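Local coordinates for protein SYE1 (PDB 4AWT) that binds flavin mononucleotide and probably works, like other members of the Old Yellow Enzyme family, as an NAD(P)H-dependent oxidoreductase acting on CH-CH groups, at residues A[120-124]-A[195-199]; A[45-49]-A[357-361]; A[234-238]-A[279-284]; A[66-70]-A[130-134]. The protein carries 1 engineered substitution. One frame throughout, in Å; residues are numbered along the deposited sequence.

Contact 1. Residues A[120-124]-A[195-199]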
# COMPACT_ATOMS: atom_id res chain seq x y z
N SER A 120 8.40 -8.97 14.29
CA SER A 120 9.13 -8.92 13.02
C SER A 120 9.62 -10.30 12.68
O SER A 120 9.39 -11.28 13.40
CB SER A 120 10.25 -7.92 13.11
OG SER A 120 10.87 -7.66 11.84
N SER A 121 10.36 -10.39 11.57
CA SER A 121 11.08 -11.63 11.27
C SER A 121 12.09 -11.92 12.38
O SER A 121 12.28 -13.08 12.75
CB SER A 121 11.74 -11.49 9.93
OG SER A 121 12.59 -10.32 9.96
N SER A 122 12.77 -10.90 12.84
CA SER A 122 13.90 -10.93 13.71
C SER A 122 13.76 -9.97 14.84
O SER A 122 12.78 -9.23 14.94
CB SER A 122 15.14 -10.56 12.87
OG SER A 122 15.20 -11.62 11.89
N THR A 123 14.76 -9.86 15.70
CA THR A 123 14.77 -8.86 16.77
C THR A 123 15.50 -7.59 16.38
O THR A 123 16.02 -6.85 17.20
CB THR A 123 15.37 -9.42 18.08
OG1 THR A 123 16.70 -9.80 17.83
CG2 THR A 123 14.52 -10.58 18.54
N LEU A 124 15.58 -7.24 15.12
CA LEU A 124 16.32 -6.09 14.63
C LEU A 124 15.38 -4.90 14.63
O LEU A 124 14.34 -4.91 14.00
CB LEU A 124 16.82 -6.35 13.20
CG LEU A 124 17.88 -7.45 13.04
CD1 LEU A 124 18.04 -7.76 11.56
CD2 LEU A 124 19.18 -7.01 13.67
N GLU A 195 18.89 -8.14 4.90
CA GLU A 195 19.53 -7.53 6.03
C GLU A 195 18.53 -7.30 7.19
O GLU A 195 18.96 -6.90 8.29
CB GLU A 195 20.25 -6.26 5.63
CG GLU A 195 21.25 -6.50 4.53
CD GLU A 195 22.10 -7.78 4.64
OE1 GLU A 195 22.89 -7.65 5.61
OE2 GLU A 195 22.05 -8.81 3.88
N ALA A 196 17.27 -7.52 6.94
CA ALA A 196 16.25 -7.41 7.98
C ALA A 196 15.85 -8.75 8.58
O ALA A 196 15.07 -8.77 9.52
CB ALA A 196 15.03 -6.70 7.42
N ASN A 197 16.36 -9.85 8.03
CA ASN A 197 15.91 -11.17 8.34
C ASN A 197 17.15 -12.00 8.76
O ASN A 197 17.93 -12.38 7.93
CB ASN A 197 15.21 -11.77 7.16
CG ASN A 197 14.60 -13.12 7.39
OD1 ASN A 197 13.68 -13.54 6.59
ND2 ASN A 197 15.00 -13.80 8.35
N ASN A 198 17.22 -12.28 10.08
CA ASN A 198 18.32 -13.17 10.49
C ASN A 198 17.77 -14.49 11.03
O ASN A 198 18.45 -15.17 11.83
CB ASN A 198 19.23 -12.48 11.47
CG ASN A 198 18.60 -12.01 12.74
OD1 ASN A 198 19.25 -11.20 13.41
ND2 ASN A 198 17.46 -12.45 13.16
N ARG A 199 16.63 -14.94 10.61
CA ARG A 199 16.04 -16.20 11.00
C ARG A 199 16.87 -17.35 10.53
O ARG A 199 17.45 -17.29 9.43
CB ARG A 199 14.62 -16.35 10.48
CG ARG A 199 13.65 -15.28 10.93
CD ARG A 199 12.27 -15.54 10.40
NE ARG A 199 11.61 -16.65 11.08
CZ ARG A 199 10.84 -16.54 12.14
NH1 ARG A 199 10.61 -15.36 12.71
NH2 ARG A 199 10.26 -17.61 12.64
O HOH W 1 13.32 -7.05 10.84
O HOH W 2 16.52 -12.20 15.60
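Arg199 lays CG and NH1 against Ser121 O in the tightly packed part of this contact between two loops. Its chain bends at the third torsion (chi3 73°), which turns an edge of the guanidinium toward Ser121 O: Arg199 CG lies 3.2 Å from that oxygen, and NH1 donates to it at 2.8 Å, tilted 20° from the carbonyl plane. NH1 also reaches Met151 O, while NH2 forms a salt bridge with Asp201. Replacing Arg199 by an alanine would probably deprive Ser121 O of this donor and cost Asp201 its charged mate. Ser121 OG, packed close to the backbone of Ala196 and Asn197, has its hydrogen bond to Gln190 O. Water 1 bridges the buried side, donating to Ala196 O at 2.8 Å and to Ser120 OG, which also bonds to Gln190 OE1. Leu124 CD1 lies 3.5 Å from Glu195 O and 3.7 Å from Ala196 O. The looser, exposed side holds Thr123 and Asn198; there water 2 accepts from Thr123 N at 2.9 Å. Both loops sit against helix 187-192, whose Phe191 is touched by Ser121, Asn197 and Arg199, and Ser120, at the end of strand 119-120, bonds through its backbone to Arg149 and Met151.

Contact 2. Residues A[45-49]-A[357-361]; sequences YAQRA and LTDYP
Gln47 and Arg48 reach from a single turn toward the C-terminal segment, and the two side chains end on different parts of it. The chain of Gln47 is extended beyond CG (chi2 178°), which carries its amide end alongside the backbone of Thr358: Gln47 CD lies 3.7 Å from Thr358 O. With an alanine in place of Gln47, the Thr358 carbonyl would probably lose the amide packed beside it and a gap would open between the turn and the segment 357-361. Arg48 runs straight from CG to NE and turns its guanidinium so that Tyr360 CB stands at the edge, 4.4 Å from Arg48 NH2. Leu357 O approaches the same group obliquely, 3.6 Å from Arg48 NH2. The link is completed by water 3, which lies in the guanidinium plane, accepts from NH2 of Arg48 at 3.0 Å and donates to Tyr360 O at 2.8 Å; its bond to Leu357 O is weak. The remaining grip on the guanidinium comes from carbonyls, NE bonding to Phe325 O, NH1 to Tyr44 O and NH2 to Ile326 O, an arrangement that fixes its rotation. The type I turn from Ala46 to Ala49 lies at the end of helix 39-46, on which Leu357 and Thr358 pack through Met40, Ile43 and Tyr44, while Arg48 ties the same corner to helix 323-327, which starts at the FMN-binding Arg323.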
# COMPACT_ATOMS: atom_id res chain seq x y z
N TYR A 45 -12.26 10.09 -0.93
CA TYR A 45 -12.01 9.12 -1.97
C TYR A 45 -12.92 9.36 -3.17
O TYR A 45 -12.49 9.27 -4.32
CB TYR A 45 -12.14 7.71 -1.45
CG TYR A 45 -10.99 7.22 -0.61
CD1 TYR A 45 -9.77 6.92 -1.22
CD2 TYR A 45 -11.10 7.01 0.75
CE1 TYR A 45 -8.71 6.43 -0.49
CE2 TYR A 45 -10.04 6.51 1.49
CZ TYR A 45 -8.84 6.21 0.87
OH TYR A 45 -7.80 5.68 1.57
N ALA A 46 -14.19 9.67 -2.93
CA ALA A 46 -15.12 9.90 -4.04
C ALA A 46 -14.70 11.09 -4.89
O ALA A 46 -14.90 11.07 -6.10
CB ALA A 46 -16.52 10.06 -3.51
N GLN A 47 -14.11 12.11 -4.26
CA GLN A 47 -13.58 13.25 -5.00
C GLN A 47 -12.51 12.87 -6.00
O GLN A 47 -12.26 13.63 -6.93
CB GLN A 47 -12.99 14.27 -4.04
CG GLN A 47 -14.00 15.10 -3.25
CD GLN A 47 -13.36 16.06 -2.29
OE1 GLN A 47 -14.09 17.01 -1.80
NE2 GLN A 47 -12.17 15.96 -1.98
N ARG A 48 -11.85 11.74 -5.78
CA ARG A 48 -10.69 11.30 -6.55
C ARG A 48 -11.02 10.12 -7.47
O ARG A 48 -10.13 9.53 -8.07
CB ARG A 48 -9.53 11.01 -5.58
CG ARG A 48 -9.01 12.31 -5.00
CD ARG A 48 -8.25 12.21 -3.68
NE ARG A 48 -7.79 13.51 -3.25
CZ ARG A 48 -8.59 14.46 -2.81
NH1 ARG A 48 -9.84 14.22 -2.53
NH2 ARG A 48 -8.12 15.70 -2.64
N ALA A 49 -12.30 9.83 -7.63
CA ALA A 49 -12.77 8.64 -8.34
C ALA A 49 -12.73 8.78 -9.84
O ALA A 49 -13.17 7.83 -10.54
CB ALA A 49 -14.13 8.26 -7.80
N LEU A 357 -7.87 17.75 3.50
CA LEU A 357 -8.36 16.43 3.08
C LEU A 357 -9.34 16.58 1.94
O LEU A 357 -9.08 16.15 0.81
CB LEU A 357 -8.96 15.64 4.25
CG LEU A 357 -9.36 14.22 3.89
CD1 LEU A 357 -8.14 13.30 3.82
CD2 LEU A 357 -10.38 13.69 4.89
N THR A 358 -10.48 17.23 2.20
CA THR A 358 -11.56 17.33 1.26
C THR A 358 -11.78 18.73 0.69
O THR A 358 -12.68 18.94 -0.10
CB THR A 358 -12.90 16.86 1.87
OG1 THR A 358 -13.11 17.66 3.03
CG2 THR A 358 -12.86 15.41 2.24
N ASP A 359 -10.92 19.68 1.08
CA ASP A 359 -11.09 21.08 0.69
C ASP A 359 -10.05 21.55 -0.30
O ASP A 359 -9.94 22.76 -0.53
CB ASP A 359 -11.18 22.00 1.90
CG ASP A 359 -9.95 22.04 2.73
OD1 ASP A 359 -9.02 21.29 2.45
OD2 ASP A 359 -9.95 22.83 3.73
N TYR A 360 -9.32 20.65 -0.97
CA TYR A 360 -8.57 21.00 -2.14
C TYR A 360 -9.52 21.12 -3.31
O TYR A 360 -10.20 20.12 -3.62
CB TYR A 360 -7.48 20.02 -2.44
CG TYR A 360 -6.32 19.96 -1.51
CD1 TYR A 360 -5.25 20.84 -1.63
CD2 TYR A 360 -6.24 19.01 -0.50
CE1 TYR A 360 -4.13 20.75 -0.82
CE2 TYR A 360 -5.15 18.94 0.34
CZ TYR A 360 -4.10 19.80 0.17
OH TYR A 360 -2.96 19.73 0.96
N PRO A 361 -9.65 22.26 -3.96
CA PRO A 361 -10.65 22.37 -5.06
C PRO A 361 -10.25 21.69 -6.33
O PRO A 361 -9.07 21.43 -6.61
CB PRO A 361 -10.77 23.87 -5.26
CG PRO A 361 -9.58 24.40 -4.77
CD PRO A 361 -8.99 23.53 -3.69
O HOH W 3 -10.08 17.82 -1.99

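Contact 3. Residues A[234-238]-A[279-284]; sequences LAPLT and DTPVSF
Leu237 lays its CD1 methyl against Asp279, Thr280, Pro281 and Phe284. CG stands beside the backbone N and anti to the carbonyl carbon (chi1 -63°), and this points the isobutyl group out of the loop and across to the other segment. There Leu237 CD1 rests 3.3 Å from Asp279 O and 3.8 Å from Thr280 OG1. The same Leu237 CD1 is 4.4 Å from Pro281 CD and, approaching the ring obliquely, 4.2 Å from Phe284 CE2. The Thr280 hydroxyl beside the methyl has its hydrogen bond to Pro278 O, so its closeness to Leu237 is a plain van der Waals approach. The setting is the (beta/alpha)8 barrel of flavin-dependent oxidoreductases: strand 230-234 runs into the loop that bears Pro236 and Leu237, and the next strand, 266-270, leads on through a loop to helix 282-291. Pro281 occupies the N-cap position of that helix, and Phe284 N gives a weak bond back to Pro281 O. From the first turn of the helix, Phe284 sends its ring out with CG anti to the backbone N (chi1 176°), and the far rim of the ring comes to Pro236. Pro236 CB lies in the plane of the ring, at its edge, 3.8 Å from Phe284 CZ, so the proline does not stack on the aromatic face. The intervening helix 248-261 packs against the same pair: Pro236 leans on Tyr252, and Phe284 on Ile249 and Thr253.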
# COMPACT_ATOMS: atom_id res chain seq x y z
N LEU A 234 5.37 -4.14 -3.76
CA LEU A 234 6.76 -4.41 -3.43
C LEU A 234 7.59 -3.13 -3.56
O LEU A 234 7.24 -2.24 -4.34
CB LEU A 234 7.38 -5.49 -4.34
CG LEU A 234 6.72 -6.86 -4.26
CD1 LEU A 234 7.42 -7.78 -5.27
CD2 LEU A 234 6.77 -7.48 -2.86
N ALA A 235 8.70 -3.09 -2.84
CA ALA A 235 9.66 -1.99 -2.89
C ALA A 235 11.06 -2.56 -3.02
O ALA A 235 11.77 -2.74 -2.03
CB ALA A 235 9.56 -1.13 -1.67
N PRO A 236 11.50 -2.87 -4.24
CA PRO A 236 12.78 -3.56 -4.39
C PRO A 236 13.97 -2.76 -3.90
O PRO A 236 14.93 -3.37 -3.38
CB PRO A 236 12.87 -3.82 -5.89
CG PRO A 236 11.43 -3.89 -6.36
CD PRO A 236 10.74 -2.82 -5.51
N LEU A 237 13.99 -1.44 -4.12
CA LEU A 237 15.21 -0.70 -4.00
C LEU A 237 15.17 0.41 -2.95
O LEU A 237 16.24 0.87 -2.50
CB LEU A 237 15.63 -0.07 -5.33
CG LEU A 237 15.93 -1.08 -6.43
CD1 LEU A 237 16.29 -0.31 -7.69
CD2 LEU A 237 17.06 -2.01 -6.07
N THR A 238 14.02 0.88 -2.54
CA THR A 238 13.96 1.85 -1.45
C THR A 238 14.26 1.13 -0.13
O THR A 238 14.07 -0.07 0.01
CB THR A 238 12.62 2.57 -1.40
OG1 THR A 238 11.60 1.56 -1.27
CG2 THR A 238 12.37 3.42 -2.63
N ASP A 279 18.09 4.91 -8.06
CA ASP A 279 18.15 4.59 -9.48
C ASP A 279 17.52 3.23 -9.66
O ASP A 279 17.93 2.27 -9.01
CB ASP A 279 19.60 4.57 -9.90
CG ASP A 279 19.79 4.09 -11.34
OD1 ASP A 279 19.12 4.79 -12.14
OD2 ASP A 279 20.51 3.14 -11.69
N THR A 280 16.54 3.15 -10.52
CA THR A 280 15.82 1.91 -10.79
C THR A 280 16.03 1.62 -12.26
O THR A 280 15.28 2.14 -13.11
CB THR A 280 14.36 2.08 -10.45
OG1 THR A 280 14.26 2.53 -9.09
CG2 THR A 280 13.60 0.79 -10.55
N PRO A 281 17.06 0.82 -12.60
CA PRO A 281 17.44 0.70 -14.00
C PRO A 281 16.33 0.19 -14.87
O PRO A 281 15.58 -0.72 -14.51
CB PRO A 281 18.62 -0.31 -13.95
CG PRO A 281 19.20 -0.09 -12.55
CD PRO A 281 18.00 0.14 -11.71
N VAL A 282 16.26 0.73 -16.09
CA VAL A 282 15.31 0.22 -17.06
C VAL A 282 15.50 -1.25 -17.30
O VAL A 282 14.52 -1.96 -17.46
CB VAL A 282 15.39 1.06 -18.36
CG1 VAL A 282 14.57 0.41 -19.44
CG2 VAL A 282 14.92 2.48 -18.16
N SER A 283 16.72 -1.75 -17.33
CA SER A 283 16.97 -3.18 -17.54
C SER A 283 16.27 -4.01 -16.47
O SER A 283 15.74 -5.09 -16.76
CB SER A 283 18.46 -3.49 -17.56
OG SER A 283 19.09 -3.02 -16.38
N PHE A 284 16.29 -3.52 -15.26
CA PHE A 284 15.63 -4.20 -14.14
C PHE A 284 14.11 -4.13 -14.30
O PHE A 284 13.41 -5.13 -14.15
CB PHE A 284 16.07 -3.60 -12.84
CG PHE A 284 15.40 -4.15 -11.60
CD1 PHE A 284 15.08 -5.47 -11.41
CD2 PHE A 284 15.08 -3.29 -10.59
CE1 PHE A 284 14.49 -5.91 -10.25
CE2 PHE A 284 14.50 -3.71 -9.42
CZ PHE A 284 14.18 -5.07 -9.25

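Contact 4. Residues A[66-70]-A[130-134]; sequences KGYAW and KVFVD. With BOG (octyl beta-D-glucopyranoside), chain D.
Near the flavin pocket of the (beta/alpha)8 barrel, Tyr68 and Phe132 bring the loop after strand 53-60 against strand 130-133, which pairs antiparallel with strand 141-144. The glucose head of an octyl glucoside, which is hydrogen-bonded to Thr26 and Tyr186, occupies this pocket and sets its O2 over one face of the Tyr68 ring, 3.7 Å above the plane. The two aromatic rings meet obliquely, with planes at 57°. What lies over the face of Phe132 is Tyr68 CB, a CH-pi contact 4.0 Å from the ring centroid. Val131 crosses Tyr68 at about a right angle, its CG1 3.6 Å from Tyr68 CE2. The tyrosine hydroxyl, hydrogen-bonded to Tyr186, also meets water 4, which donates to Lys130 O at 2.7 Å. Between the backbones, Ala69 N donates to Phe132 O at 3.1 Å, and Asn112 bonds to that oxygen too. Phe132 N, by contrast, is buried without a partner. Ala69 CB sits over the centre of the indole of Trp70, covering one face, and also touches the backbone of Val133 and Asp134. The Asp134 carboxylate has its OD1 accepting from Gly136 N. Trp70 NE1 donates within the indole plane to Asp134 OD2 at 2.9 Å, reaching that oxygen from 65° above the carboxylate plane.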
# COMPACT_ATOMS: atom_id res chain seq x y z
N LYS A 66 -0.93 -2.25 13.38
CA LYS A 66 -0.98 -0.79 13.23
C LYS A 66 0.35 -0.15 13.53
O LYS A 66 1.01 -0.53 14.53
CB LYS A 66 -2.04 -0.27 14.18
CG LYS A 66 -2.31 1.20 14.18
CD LYS A 66 -3.39 1.56 15.20
CE LYS A 66 -3.59 3.02 15.46
NZ LYS A 66 -4.66 3.18 16.47
N GLY A 67 0.75 0.83 12.71
CA GLY A 67 1.97 1.57 12.88
C GLY A 67 1.88 3.01 13.27
O GLY A 67 2.85 3.57 13.76
N TYR A 68 0.73 3.63 12.98
CA TYR A 68 0.56 5.07 13.04
C TYR A 68 -0.76 5.38 13.67
O TYR A 68 -1.75 4.68 13.45
CB TYR A 68 0.65 5.70 11.62
CG TYR A 68 1.94 5.33 10.93
CD1 TYR A 68 2.02 4.13 10.21
CD2 TYR A 68 3.06 6.13 10.98
CE1 TYR A 68 3.19 3.73 9.60
CE2 TYR A 68 4.23 5.76 10.34
CZ TYR A 68 4.30 4.54 9.67
OH TYR A 68 5.42 4.11 9.05
N ALA A 69 -0.82 6.51 14.40
CA ALA A 69 -2.07 6.88 15.03
C ALA A 69 -3.17 7.07 13.98
O ALA A 69 -2.97 7.61 12.91
CB ALA A 69 -1.91 8.17 15.81
N TRP A 70 -4.37 6.65 14.37
CA TRP A 70 -5.62 7.03 13.70
C TRP A 70 -5.74 6.45 12.29
O TRP A 70 -6.51 6.99 11.48
CB TRP A 70 -5.87 8.55 13.67
CG TRP A 70 -5.54 9.24 14.98
CD1 TRP A 70 -6.01 8.89 16.23
CD2 TRP A 70 -4.67 10.34 15.14
NE1 TRP A 70 -5.49 9.75 17.15
CE2 TRP A 70 -4.64 10.65 16.51
CE3 TRP A 70 -3.90 11.09 14.26
CZ2 TRP A 70 -3.87 11.69 17.00
CZ3 TRP A 70 -3.14 12.12 14.73
CH2 TRP A 70 -3.12 12.41 16.09
N LYS A 130 11.04 6.69 12.34
CA LYS A 130 10.05 7.18 13.30
C LYS A 130 8.64 6.84 12.75
O LYS A 130 8.40 6.79 11.55
CB LYS A 130 10.17 8.67 13.53
CG LYS A 130 11.52 9.04 14.16
CD LYS A 130 11.63 10.51 14.55
CE LYS A 130 13.04 10.78 15.12
NZ LYS A 130 13.21 12.25 15.38
N VAL A 131 7.75 6.67 13.69
CA VAL A 131 6.31 6.63 13.46
C VAL A 131 5.68 7.78 14.25
O VAL A 131 6.39 8.64 14.76
CB VAL A 131 5.68 5.27 13.76
CG1 VAL A 131 6.30 4.21 12.86
CG2 VAL A 131 5.80 4.91 15.20
N PHE A 132 4.35 7.82 14.31
CA PHE A 132 3.73 8.82 15.14
C PHE A 132 2.60 8.14 15.94
O PHE A 132 1.99 7.16 15.50
CB PHE A 132 3.26 10.07 14.40
CG PHE A 132 2.27 9.83 13.25
CD1 PHE A 132 0.93 9.63 13.49
CD2 PHE A 132 2.73 9.82 11.94
CE1 PHE A 132 0.04 9.44 12.44
CE2 PHE A 132 1.85 9.65 10.92
CZ PHE A 132 0.51 9.46 11.13
N VAL A 133 2.34 8.73 17.09
CA VAL A 133 1.37 8.25 18.06
C VAL A 133 0.46 9.37 18.44
O VAL A 133 0.72 10.55 18.20
CB VAL A 133 2.09 7.67 19.31
CG1 VAL A 133 3.02 6.53 18.97
CG2 VAL A 133 2.77 8.79 20.07
N ASP A 134 -0.66 9.01 19.04
CA ASP A 134 -1.57 9.98 19.69
C ASP A 134 -1.04 10.32 21.05
O ASP A 134 -0.90 9.41 21.89
CB ASP A 134 -2.94 9.28 19.78
CG ASP A 134 -4.11 10.09 20.33
OD1 ASP A 134 -3.83 11.16 20.87
OD2 ASP A 134 -5.29 9.66 20.09
C1 BOG D . 4.77 7.67 6.64
O1 BOG D . 5.04 9.04 6.77
C2 BOG D . 3.32 7.39 6.47
O2 BOG D . 2.58 7.74 7.61
C3 BOG D . 3.03 5.90 6.21
O3 BOG D . 1.69 5.72 5.83
C4 BOG D . 3.89 5.46 5.02
O4 BOG D . 3.70 4.09 4.82
C5 BOG D . 5.36 5.80 5.21
O5 BOG D . 5.42 7.20 5.41
C6 BOG D . 6.19 5.40 4.02
O6 BOG D . 7.53 5.69 4.38
C1' BOG D . 6.22 9.34 7.47
C2' BOG D . 6.43 10.83 7.77
C3' BOG D . 6.20 11.73 6.60
C4' BOG D . 6.71 13.16 6.59
C5' BOG D . 5.50 14.09 6.43
C6' BOG D . 5.25 14.87 7.72
C7' BOG D . 4.02 15.78 7.56
C8' BOG D . 4.17 16.89 8.59
O HOH W 4 7.40 5.79 9.20

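In the fold
All four contacts lie around one eight-stranded barrel and none touches another. Contact 2 joins residues 308 apart in sequence, and the other three fall within the span it encloses, so it brings the C-terminal region back onto helix 39-46. Contacts 1 and 4 cross, since the segments come in the order 66-70, 120-124, 130-134, 195-199; their centres lie about 22 Å apart. Contact 3 follows both and joins the loop after strand 230-234 to the start of helix 282-291, which follows strand 266-270. Contacts 1 and 2 are on opposite sides of the chain's centre, about 39 Å between centres. Contact 4 lies near the flavin, so the set ties barrel loops together from the cofactor pocket outward.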